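Local coordinates for heat-shock protein cognate (HSC) co-chaperone sgt12 (Aspergillus fumigatus, PDB 3SZ7), which binds tail-anchored proteins bound for the endoplasmic reticulum and passes them to the GET pathway, using its TPR domain to bind heat-shock chaperones, at residues Gly120-Thr123 / Thr124-Ile128. Sequence-based numbering, arbitrary orientation.
Sequences GLET and TKRKI
Glu-122 and Arg-126, one helical turn apart, run alongside each other and form a salt bridge at the surface. A single carboxylate oxygen, Glu-122 OE2, takes both end nitrogens of the arginine, at 2.8 Å from Arg-126 NH2 and 3.1 Å from Arg-126 NH1. It sits in the guanidinium plane, yet the two flat groups stand almost perpendicular (83°), and the nitrogens meet OE2 on its anti side. A bend at chi3 (-66°) brings the end of the arginine toward the glutamate.

The i to i+4 backbone hydrogen bonds continue without a break, from Thr-124 N through Lys-127 N. Gly-120 O is gripped twice, by Thr-124 N and, from the other face of its carbonyl plane, by Thr-124 OG1 at 2.8 Å. With chi1 at -58°, that hydroxyl lies beside its own backbone N and reaches back along the helix. Thr-123 OG1 is likewise hydrogen-bonded one turn back, to Arg-119 O.

Apolar contact comes from the lysine chains: Lys-125 CE packs 3.7 Å from Leu-121 CG, and Lys-127 CE approaches Thr-123 CG2.

Thr-124, buried, touches Phe-90 and Tyr-102, so helix 115-133 packs against helices 79-91 and 95-109 as the C-terminal capping helix characteristic of TPR domains.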
loop_
_atom_site.group_PDB
_atom_site.type_symbol
_atom_site.label_atom_id
_atom_site.label_comp_id
_atom_site.label_asym_id
_atom_site.label_seq_id
_atom_site.Cartn_x
_atom_site.Cartn_y
_atom_site.Cartn_z
ATOM N N GLY A 120 3.029 -5.118 8.139
ATOM C CA GLY A 120 2.774 -3.746 7.736
ATOM C C GLY A 120 2.233 -2.912 8.885
ATOM O O GLY A 120 2.687 -1.786 9.122
ATOM N N LEU A 121 1.259 -3.457 9.606
ATOM C CA LEU A 121 0.665 -2.733 10.729
ATOM C C LEU A 121 1.679 -2.560 11.854
ATOM O O LEU A 121 1.784 -1.488 12.454
ATOM C CB LEU A 121 -0.584 -3.459 11.239
ATOM C CG LEU A 121 -1.322 -2.790 12.405
ATOM C CD1 LEU A 121 -1.723 -1.365 12.033
ATOM C CD2 LEU A 121 -2.550 -3.601 12.826
ATOM N N GLU A 122 2.438 -3.614 12.130
ATOM C CA GLU A 122 3.443 -3.557 13.182
ATOM C C GLU A 122 4.478 -2.475 12.877
ATOM O O GLU A 122 4.818 -1.657 13.736
ATOM C CB GLU A 122 4.152 -4.905 13.325
ATOM C CG GLU A 122 5.340 -4.849 14.277
ATOM C CD GLU A 122 6.191 -6.108 14.250
ATOM O OE1 GLU A 122 5.653 -7.194 13.950
ATOM O OE2 GLU A 122 7.402 -6.003 14.532
ATOM N N THR A 123 4.984 -2.485 11.649
ATOM C CA THR A 123 6.008 -1.528 11.235
ATOM C C THR A 123 5.483 -0.092 11.240
ATOM O O THR A 123 6.187 0.826 11.664
ATOM C CB THR A 123 6.574 -1.889 9.852
ATOM O OG1 THR A 123 7.302 -3.117 9.953
ATOM C CG2 THR A 123 7.506 -0.800 9.348
ATOM N N THR A 124 4.246 0.096 10.782
ATOM C CA THR A 124 3.615 1.414 10.807
ATOM C C THR A 124 3.439 1.928 12.239
ATOM O O THR A 124 3.742 3.086 12.541
ATOM C CB THR A 124 2.247 1.383 10.106
ATOM O OG1 THR A 124 2.419 0.928 8.760
ATOM C CG2 THR A 124 1.619 2.777 10.087
ATOM N N LYS A 125 2.954 1.070 13.128
ATOM C CA LYS A 125 2.782 1.479 14.519
ATOM C C LYS A 125 4.123 1.841 15.150
ATOM O O LYS A 125 4.206 2.751 15.972
ATOM C CB LYS A 125 2.136 0.368 15.340
ATOM C CG LYS A 125 0.663 0.139 15.073
ATOM C CD LYS A 125 0.157 -1.005 15.947
ATOM C CE LYS A 125 -1.328 -1.250 15.748
ATOM N NZ LYS A 125 -1.808 -2.312 16.670
ATOM N N ARG A 126 5.165 1.101 14.789
ATOM C CA ARG A 126 6.469 1.359 15.371
ATOM C C ARG A 126 6.974 2.723 14.918
ATOM O O ARG A 126 7.606 3.442 15.696
ATOM C CB ARG A 126 7.459 0.252 15.008
ATOM C CG ARG A 126 8.839 0.438 15.611
ATOM C CD ARG A 126 9.716 -0.791 15.388
ATOM N NE ARG A 126 9.201 -1.950 16.111
ATOM C CZ ARG A 126 8.704 -3.040 15.533
ATOM N NH1 ARG A 126 8.666 -3.139 14.210
ATOM N NH2 ARG A 126 8.256 -4.039 16.284
ATOM N N LYS A 127 6.694 3.070 13.664
ATOM C CA LYS A 127 7.099 4.369 13.114
ATOM C C LYS A 127 6.364 5.495 13.826
ATOM O O LYS A 127 6.940 6.541 14.121
ATOM C CB LYS A 127 6.801 4.447 11.613
ATOM C CG LYS A 127 7.472 3.359 10.784
ATOM C CD LYS A 127 8.862 3.753 10.319
ATOM C CE LYS A 127 9.533 2.583 9.597
ATOM N NZ LYS A 127 10.290 2.999 8.380
ATOM N N ILE A 128 5.083 5.280 14.093
ATOM C CA ILE A 128 4.285 6.274 14.795
ATOM C C ILE A 128 4.769 6.418 16.237
ATOM O O ILE A 128 4.872 7.523 16.754
ATOM C CB ILE A 128 2.787 5.936 14.743
ATOM C CG1 ILE A 128 2.286 6.046 13.296
ATOM C CG2 ILE A 128 2.005 6.864 15.650
ATOM C CD1 ILE A 128 0.891 5.476 13.081
#